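Local structure of AT-less polyketide synthase (Streptomyces platensis subsp. rosaceus, 4TKT) at residues R96-C101 with N167-F172; A231-R236 with G243-V248; K356-H361 with P385-E390. The protein probably catalyses decarboxylative chain elongation as a ketosynthase domain in the AT-less polyketide synthase that makes isomigrastatin. All blocks are in the same frame, centred on the assembly; numbering follows the deposited sequence.

Interaction 1 of 3, residues R96-C101 with N167-F172; sequences RLFLQC and NRVSYF
L99 and F98 of helix 93-109 pack against V169, F172 and R168 of helix 163-173. The short segments cross at -41°, with axes 9.5 Å apart. In the tight part, one methyl of L99, CD2, is shared by three residues. L99 CD2 lies 3.9 Å from F172 CB and 3.8 Å from the backbone O of R168. It also rests on V169, with L99 CD2 4.0 Å from V169 CA. Beside it, CG of F98 is anti to the backbone N (chi1 -165°). This carries the ring to V169 CG2, which comes 3.6 Å from F98 CD2. The two side chains cross at about a right angle. V253 and A135 touch F98, and V133 touches V169, so strands 252-260 and 129-136 cover this side. The F172 ring meets F81 edge-to-face. The looser margin is at R168, which is partly exposed. Its side chain sets out toward 96-101 but then turns away, and its NE makes a salt bridge with E95, one residue before R96 on the same helix. No hydrogen bond crosses between the two segments. Their contact is apolar and so depends on close fit and exclusion of water, while the R168-E95 bridge ties the helices at the edge.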
loop_
_atom_site.group_PDB
_atom_site.type_symbol
_atom_site.label_atom_id
_atom_site.label_comp_id
_atom_site.label_asym_id
_atom_site.label_seq_id
_atom_site.Cartn_x
_atom_site.Cartn_y
_atom_site.Cartn_z
ATOM N N ARG A 96 13.596 -0.511 -5.095
ATOM C CA ARG A 96 13.467 -1.961 -5.027
ATOM C C ARG A 96 12.157 -2.379 -4.368
ATOM O O ARG A 96 11.433 -3.222 -4.897
ATOM C CB ARG A 96 14.650 -2.573 -4.272
ATOM C CG ARG A 96 15.990 -2.439 -4.987
ATOM C CD ARG A 96 17.070 -3.229 -4.263
ATOM N NE ARG A 96 18.114 -2.375 -3.706
ATOM C CZ ARG A 96 18.872 -2.707 -2.667
ATOM N NH1 ARG A 96 18.695 -3.870 -2.059
ATOM N NH2 ARG A 96 19.804 -1.873 -2.230
ATOM N N LEU A 97 11.848 -1.779 -3.224
ATOM C CA LEU A 97 10.655 -2.156 -2.475
ATOM C C LEU A 97 9.371 -1.695 -3.158
ATOM O O LEU A 97 8.320 -2.316 -2.995
ATOM C CB LEU A 97 10.713 -1.599 -1.050
ATOM C CG LEU A 97 11.810 -2.168 -0.147
ATOM C CD1 LEU A 97 11.493 -1.913 1.318
ATOM C CD2 LEU A 97 12.005 -3.650 -0.401
ATOM N N PHE A 98 9.448 -0.611 -3.922
ATOM C CA PHE A 98 8.265 -0.110 -4.607
ATOM C C PHE A 98 7.951 -0.987 -5.812
ATOM O O PHE A 98 6.785 -1.191 -6.152
ATOM C CB PHE A 98 8.445 1.346 -5.036
ATOM C CG PHE A 98 7.158 2.022 -5.420
ATOM C CD1 PHE A 98 6.146 2.192 -4.487
ATOM C CD2 PHE A 98 6.957 2.483 -6.710
ATOM C CE1 PHE A 98 4.957 2.809 -4.833
ATOM C CE2 PHE A 98 5.772 3.104 -7.064
ATOM C CZ PHE A 98 4.769 3.269 -6.124
ATOM N N LEU A 99 8.993 -1.506 -6.453
ATOM C CA LEU A 99 8.817 -2.485 -7.520
ATOM C C LEU A 99 8.009 -3.676 -7.022
ATOM O O LEU A 99 7.033 -4.081 -7.650
ATOM C CB LEU A 99 10.169 -2.956 -8.058
ATOM C CG LEU A 99 10.706 -2.247 -9.301
ATOM C CD1 LEU A 99 12.101 -2.745 -9.639
ATOM C CD2 LEU A 99 9.764 -2.454 -10.476
ATOM N N GLN A 100 8.418 -4.225 -5.882
ATOM C CA GLN A 100 7.748 -5.383 -5.301
ATOM C C GLN A 100 6.337 -5.028 -4.840
ATOM O O GLN A 100 5.411 -5.826 -4.966
ATOM C CB GLN A 100 8.574 -5.945 -4.140
ATOM C CG GLN A 100 9.908 -6.533 -4.588
ATOM C CD GLN A 100 10.692 -7.173 -3.458
ATOM O OE1 GLN A 100 10.446 -6.903 -2.283
ATOM N NE2 GLN A 100 11.643 -8.031 -3.812
ATOM N N CYS A 101 6.186 -3.818 -4.316
ATOM C CA CYS A 101 4.884 -3.298 -3.928
ATOM C C CYS A 101 3.946 -3.179 -5.128
ATOM O O CYS A 101 2.767 -3.518 -5.043
ATOM C CB CYS A 101 5.042 -1.939 -3.254
ATOM S SG CYS A 101 3.497 -1.174 -2.746
ATOM N N ASN A 167 9.616 5.479 -12.515
ATOM C CA ASN A 167 10.051 5.102 -13.854
ATOM C C ASN A 167 10.371 3.617 -14.002
ATOM O O ASN A 167 10.101 3.027 -15.047
ATOM C CB ASN A 167 11.266 5.934 -14.263
ATOM C CG ASN A 167 10.883 7.321 -14.745
ATOM O OD1 ASN A 167 9.705 7.670 -14.786
ATOM N ND2 ASN A 167 11.878 8.120 -15.109
ATOM N N ARG A 168 10.940 3.010 -12.965
ATOM C CA ARG A 168 11.281 1.592 -13.029
ATOM C C ARG A 168 10.038 0.718 -13.006
ATOM O O ARG A 168 10.014 -0.343 -13.628
ATOM C CB ARG A 168 12.216 1.198 -11.885
ATOM C CG ARG A 168 13.601 1.779 -12.034
ATOM C CD ARG A 168 14.622 1.027 -11.215
ATOM N NE ARG A 168 15.928 1.673 -11.295
ATOM C CZ ARG A 168 16.754 1.561 -12.330
ATOM N NH1 ARG A 168 16.411 0.822 -13.380
ATOM N NH2 ARG A 168 17.923 2.187 -12.317
ATOM N N VAL A 169 9.011 1.161 -12.288
ATOM C CA VAL A 169 7.743 0.443 -12.275
ATOM C C VAL A 169 7.106 0.512 -13.659
ATOM O O VAL A 169 6.694 -0.506 -14.210
ATOM C CB VAL A 169 6.771 1.007 -11.220
ATOM C CG1 VAL A 169 5.397 0.402 -11.385
ATOM C CG2 VAL A 169 7.298 0.737 -9.823
ATOM N N SER A 170 7.045 1.715 -14.223
ATOM C CA SER A 170 6.498 1.905 -15.565
ATOM C C SER A 170 7.232 1.045 -16.583
ATOM O O SER A 170 6.614 0.420 -17.445
ATOM C CB SER A 170 6.579 3.376 -15.975
ATOM O OG SER A 170 5.832 4.191 -15.092
ATOM N N TYR A 171 8.556 1.022 -16.475
ATOM C CA TYR A 171 9.386 0.214 -17.357
ATOM C C TYR A 171 9.049 -1.267 -17.204
ATOM O O TYR A 171 8.860 -1.980 -18.192
ATOM C CB TYR A 171 10.867 0.459 -17.065
ATOM C CG TYR A 171 11.805 -0.342 -17.939
ATOM C CD1 TYR A 171 12.039 0.027 -19.257
ATOM C CD2 TYR A 171 12.457 -1.463 -17.447
ATOM C CE1 TYR A 171 12.894 -0.700 -20.062
ATOM C CE2 TYR A 171 13.317 -2.198 -18.244
ATOM C CZ TYR A 171 13.530 -1.809 -19.551
ATOM O OH TYR A 171 14.382 -2.532 -20.352
ATOM N N PHE A 172 8.957 -1.719 -15.959
ATOM C CA PHE A 172 8.684 -3.119 -15.666
ATOM C C PHE A 172 7.294 -3.544 -16.125
ATOM O O PHE A 172 7.120 -4.630 -16.679
ATOM C CB PHE A 172 8.837 -3.383 -14.168
ATOM C CG PHE A 172 8.317 -4.720 -13.737
ATOM C CD1 PHE A 172 8.985 -5.882 -14.087
ATOM C CD2 PHE A 172 7.160 -4.817 -12.983
ATOM C CE1 PHE A 172 8.507 -7.119 -13.694
ATOM C CE2 PHE A 172 6.677 -6.050 -12.585
ATOM C CZ PHE A 172 7.351 -7.202 -12.940
#

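Interaction 2 of 3, residues A231-R236 with G243-V248; sequences ASSDGR and GGDGYV
S232 and S233 meet D245 and Y247 through backbone and side-chain hydrogen bonds. Among backbone groups, S232 N donates to Y247 O at 3.0 Å, nearly straight at 163°. A231 and Y247 form a single beta bridge. A CA-H...O contact from A231 CA to Y247 O adds to it. Water 1 donates to both S232 O and Y247 O.

The side-chain bonds centre on the D245 carboxylate, which takes both hydrogen-bond donors of S233, its N-H and its hydroxyl. D245 holds CG between its backbone N and carbonyl carbon (chi1 60°), which turns the carboxylate to S233. S233 N reaches D245 OD1 at 3.1 Å, and S233 OG reaches D245 OD2 at 2.7 Å. Both come on the syn side, somewhat out of the carboxylate plane. R56 also bonds D245 OD2 and S233 OG, which probably offsets the negative charge. Inside 231-236, S232 OG donates to R236 O at 2.9 Å.

Packing completes the contact. V248 CG1 lies 3.2 Å from G235 O. G246 packs its CA against the A231-S232 peptide, and a CB there would collide with A231 C and S232 N.

One long loop between helix 220-227 and strand 252-260 thus folds back on itself, with a type I turn from S232 to G235 and a single beta bridge, in a ketosynthase of the thiolase fold.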
loop_
_atom_site.group_PDB
_atom_site.type_symbol
_atom_site.label_atom_id
_atom_site.label_comp_id
_atom_site.label_asym_id
_atom_site.label_seq_id
_atom_site.Cartn_x
_atom_site.Cartn_y
_atom_site.Cartn_z
ATOM N N ALA A 231 12.141 15.697 16.763
ATOM C CA ALA A 231 11.956 14.367 17.332
ATOM C C ALA A 231 11.331 14.426 18.720
ATOM O O ALA A 231 11.605 15.342 19.495
ATOM C CB ALA A 231 13.283 13.631 17.385
ATOM N N SER A 232 10.485 13.446 19.026
ATOM C CA SER A 232 9.895 13.332 20.357
ATOM C C SER A 232 10.860 12.639 21.316
ATOM O O SER A 232 11.637 11.773 20.916
ATOM C CB SER A 232 8.565 12.574 20.301
ATOM O OG SER A 232 8.713 11.318 19.662
ATOM N N SER A 233 10.800 13.022 22.585
ATOM C CA SER A 233 11.733 12.519 23.586
ATOM C C SER A 233 11.551 11.037 23.902
ATOM O O SER A 233 12.449 10.407 24.462
ATOM C CB SER A 233 11.600 13.329 24.874
ATOM O OG SER A 233 11.870 14.696 24.634
ATOM N N ASP A 234 10.392 10.488 23.550
ATOM C CA ASP A 234 10.064 9.108 23.895
ATOM C C ASP A 234 9.893 8.221 22.663
ATOM O O ASP A 234 9.475 7.070 22.774
ATOM C CB ASP A 234 8.790 9.062 24.741
ATOM C CG ASP A 234 7.573 9.564 23.989
ATOM O OD1 ASP A 234 7.746 10.307 23.000
ATOM O OD2 ASP A 234 6.443 9.220 24.392
ATOM N N GLY A 235 10.210 8.766 21.493
ATOM C CA GLY A 235 10.139 8.015 20.252
ATOM C C GLY A 235 8.744 7.536 19.906
ATOM O O GLY A 235 8.569 6.463 19.333
ATOM N N ARG A 236 7.747 8.339 20.253
ATOM C CA ARG A 236 6.363 7.997 19.972
ATOM C C ARG A 236 5.633 9.170 19.337
ATOM O O ARG A 236 5.965 10.328 19.589
ATOM C CB ARG A 236 5.643 7.569 21.254
ATOM C CG ARG A 236 6.176 6.292 21.883
ATOM C CD ARG A 236 6.066 5.120 20.922
ATOM N NE ARG A 236 6.341 3.837 21.564
ATOM C CZ ARG A 236 7.560 3.378 21.835
ATOM N NH1 ARG A 236 8.631 4.101 21.536
ATOM N NH2 ARG A 236 7.709 2.196 22.413
ATOM N N GLY A 243 1.669 15.498 26.378
ATOM C CA GLY A 243 3.101 15.281 26.469
ATOM C C GLY A 243 3.787 14.988 25.148
ATOM O O GLY A 243 4.966 14.633 25.123
ATOM N N GLY A 244 3.054 15.130 24.049
ATOM C CA GLY A 244 3.635 14.936 22.733
ATOM C C GLY A 244 4.549 16.091 22.375
ATOM O O GLY A 244 4.095 17.228 22.247
ATOM N N ASP A 245 5.837 15.806 22.216
ATOM C CA ASP A 245 6.818 16.857 21.954
ATOM C C ASP A 245 7.638 16.574 20.700
ATOM O O ASP A 245 8.832 16.871 20.646
ATOM C CB ASP A 245 7.745 17.030 23.160
ATOM C CG ASP A 245 8.518 15.766 23.493
ATOM O OD1 ASP A 245 8.165 14.684 22.975
ATOM O OD2 ASP A 245 9.479 15.855 24.286
ATOM N N GLY A 246 6.986 16.006 19.692
ATOM C CA GLY A 246 7.647 15.687 18.443
ATOM C C GLY A 246 7.093 14.412 17.839
ATOM O O GLY A 246 6.050 13.917 18.263
ATOM N N TYR A 247 7.793 13.874 16.846
ATOM C CA TYR A 247 7.362 12.635 16.217
ATOM C C TYR A 247 8.484 11.607 16.195
ATOM O O TYR A 247 9.615 11.899 16.584
ATOM C CB TYR A 247 6.853 12.897 14.794
ATOM C CG TYR A 247 7.898 13.373 13.804
ATOM C CD1 TYR A 247 8.694 12.467 13.112
ATOM C CD2 TYR A 247 8.070 14.727 13.540
ATOM C CE1 TYR A 247 9.641 12.894 12.201
ATOM C CE2 TYR A 247 9.016 15.163 12.626
ATOM C CZ TYR A 247 9.796 14.240 11.960
ATOM O OH TYR A 247 10.739 14.661 11.052
ATOM N N VAL A 248 8.151 10.400 15.751
ATOM C CA VAL A 248 9.139 9.353 15.534
ATOM C C VAL A 248 9.015 8.869 14.091
ATOM O O VAL A 248 7.922 8.541 13.630
ATOM C CB VAL A 248 8.966 8.177 16.529
ATOM C CG1 VAL A 248 7.557 7.605 16.471
ATOM C CG2 VAL A 248 9.995 7.098 16.272
HETATM O O HOH W 1 11.531 10.380 18.133
HETATM O O HOH W 2 4.436 12.713 20.235
#

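Interaction 3 of 3, residues K356-H361 with P385-E390; sequences KSNIGH and PSLHAE
S357 holds OG between its backbone N and carbonyl carbon (chi1 61°), which aims it at the backbone of L387. L387 sets CG anti to its carbonyl carbon (chi1 -56°), which lays CD1 against S357 O and N358 ND2. The one direct hydrogen bond between the segments involves the S357 hydroxyl. L387 N donates to S357 OG at 3.0 Å with an angle of 162°. S357 OG is also bonded to S354 O, so the hydroxyl links two backbone groups. S386 OG bonds S354 N nearby. Next to the hydroxyl, S357 CB packs 3.8 Å from L387 CB. With an alanine here, the L387 N-H and S354 O would probably both lose the hydroxyl that joins them.

Segment 356-361 is the short helix 356-359 and the turn after it. G360 leaves the helix with positive phi and leads into H361. H361 lies by H321 and C186, an arrangement consistent with the Cys-His-His active site of ketosynthases. The loop thus packs on the helix just ahead of a probable active-site histidine.

N358 makes the second part of the contact. L387 CD1 lies 3.5 Å from N358 ND2, and the two side chains cross at about a right angle. N358 ND2 donates to water 3 at 2.8 Å. That water donates in turn to P385 O and bridges the segments. R35 O is a further acceptor, so ND2 has two, water 3 and R35 O. H388 brings CD2 to 3.6 Å from the same S357 O that L387 CD1 touches. H388 NE2 makes a weak hydrogen bond to D36.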
loop_
_atom_site.group_PDB
_atom_site.type_symbol
_atom_site.label_atom_id
_atom_site.label_comp_id
_atom_site.label_asym_id
_atom_site.label_seq_id
_atom_site.Cartn_x
_atom_site.Cartn_y
_atom_site.Cartn_z
ATOM N N LYS A 356 -0.264 6.780 12.967
ATOM C CA LYS A 356 1.070 7.172 13.410
ATOM C C LYS A 356 1.311 6.790 14.868
ATOM O O LYS A 356 2.452 6.606 15.291
ATOM C CB LYS A 356 1.279 8.674 13.217
ATOM C CG LYS A 356 1.254 9.111 11.764
ATOM C CD LYS A 356 1.810 10.512 11.594
ATOM C CE LYS A 356 1.767 10.945 10.136
ATOM N NZ LYS A 356 0.376 11.065 9.624
ATOM N N SER A 357 0.232 6.660 15.633
ATOM C CA SER A 357 0.336 6.217 17.014
ATOM C C SER A 357 0.696 4.736 17.064
ATOM O O SER A 357 1.135 4.228 18.095
ATOM C CB SER A 357 -0.970 6.478 17.767
ATOM O OG SER A 357 -2.049 5.764 17.188
ATOM N N ASN A 358 0.509 4.049 15.940
ATOM C CA ASN A 358 0.841 2.632 15.838
ATOM C C ASN A 358 2.219 2.389 15.235
ATOM O O ASN A 358 3.018 1.624 15.778
ATOM C CB ASN A 358 -0.207 1.896 15.000
ATOM C CG ASN A 358 -1.575 1.900 15.641
ATOM O OD1 ASN A 358 -2.412 2.755 15.344
ATOM N ND2 ASN A 358 -1.815 0.937 16.523
ATOM N N ILE A 359 2.492 3.044 14.112
ATOM C CA ILE A 359 3.665 2.722 13.306
ATOM C C ILE A 359 4.631 3.889 13.141
ATOM O O ILE A 359 5.686 3.744 12.522
ATOM C CB ILE A 359 3.250 2.235 11.907
ATOM C CG1 ILE A 359 2.430 3.315 11.196
ATOM C CG2 ILE A 359 2.452 0.945 12.011
ATOM C CD1 ILE A 359 1.956 2.918 9.816
ATOM N N GLY A 360 4.271 5.043 13.692
ATOM C CA GLY A 360 5.127 6.212 13.611
ATOM C C GLY A 360 4.836 7.074 12.398
ATOM O O GLY A 360 3.862 6.850 11.678
ATOM N N HIS A 361 5.695 8.063 12.172
ATOM C CA HIS A 361 5.515 9.019 11.086
ATOM C C HIS A 361 6.230 8.544 9.822
ATOM O O HIS A 361 7.451 8.676 9.695
ATOM C CB HIS A 361 6.027 10.399 11.513
ATOM C CG HIS A 361 5.708 11.496 10.544
ATOM N ND1 HIS A 361 4.901 11.311 9.442
ATOM C CD2 HIS A 361 6.088 12.795 10.516
ATOM C CE1 HIS A 361 4.798 12.447 8.778
ATOM N NE2 HIS A 361 5.511 13.365 9.408
ATOM N N PRO A 385 -8.382 1.395 17.797
ATOM C CA PRO A 385 -7.847 2.334 18.789
ATOM C C PRO A 385 -6.770 3.276 18.256
ATOM O O PRO A 385 -6.068 2.952 17.299
ATOM C CB PRO A 385 -7.248 1.411 19.855
ATOM C CG PRO A 385 -7.984 0.138 19.711
ATOM C CD PRO A 385 -8.261 -0.003 18.252
ATOM N N SER A 386 -6.658 4.438 18.890
ATOM C CA SER A 386 -5.547 5.351 18.665
ATOM C C SER A 386 -4.707 5.401 19.942
ATOM O O SER A 386 -5.232 5.639 21.030
ATOM C CB SER A 386 -6.051 6.742 18.278
ATOM O OG SER A 386 -5.013 7.525 17.716
ATOM N N LEU A 387 -3.406 5.172 19.807
ATOM C CA LEU A 387 -2.547 4.932 20.965
ATOM C C LEU A 387 -1.959 6.194 21.594
ATOM O O LEU A 387 -1.974 7.269 20.995
ATOM C CB LEU A 387 -1.407 3.989 20.573
ATOM C CG LEU A 387 -1.827 2.647 19.968
ATOM C CD1 LEU A 387 -0.605 1.797 19.647
ATOM C CD2 LEU A 387 -2.770 1.911 20.905
ATOM N N HIS A 388 -1.453 6.033 22.816
ATOM C CA HIS A 388 -0.714 7.070 23.537
ATOM C C HIS A 388 -1.534 8.329 23.786
ATOM O O HIS A 388 -0.997 9.437 23.807
ATOM C CB HIS A 388 0.569 7.422 22.781
ATOM C CG HIS A 388 1.419 6.233 22.460
ATOM N ND1 HIS A 388 1.933 5.404 23.433
ATOM C CD2 HIS A 388 1.836 5.728 21.275
ATOM C CE1 HIS A 388 2.634 4.439 22.862
ATOM N NE2 HIS A 388 2.591 4.614 21.553
ATOM N N ALA A 389 -2.833 8.153 23.990
ATOM C CA ALA A 389 -3.709 9.282 24.268
ATOM C C ALA A 389 -4.712 8.946 25.362
ATOM O O ALA A 389 -5.874 9.342 25.282
ATOM C CB ALA A 389 -4.431 9.715 23.004
ATOM N N GLU A 390 -4.260 8.213 26.378
ATOM C CA GLU A 390 -5.107 7.887 27.523
ATOM C C GLU A 390 -5.606 9.177 28.160
ATOM O O GLU A 390 -6.763 9.277 28.571
ATOM C CB GLU A 390 -4.346 7.040 28.548
HETATM O O HOH W 3 -4.471 0.538 17.154
#

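Interactions 2 and 3 are neighbours, with centres about 11 Å apart. V248 O and H361 N lie 2.7 Å apart, a probable hydrogen bond. The rings of Y247 and H361 meet edge-to-face. R236 CD packs 3.6 Å from H388 NE2, and D36 serves both residues, with a salt bridge to R236 and a weak bond to H388. Through V248 O and the Y247 ring, 243-248 packs against H361, which contacts C186 and H321 in the probable active site. Interaction 1 stands apart. Its centre is about 33 Å from that of interaction 2 and about 30 Å from that of interaction 3, across the chain's centre from the latter.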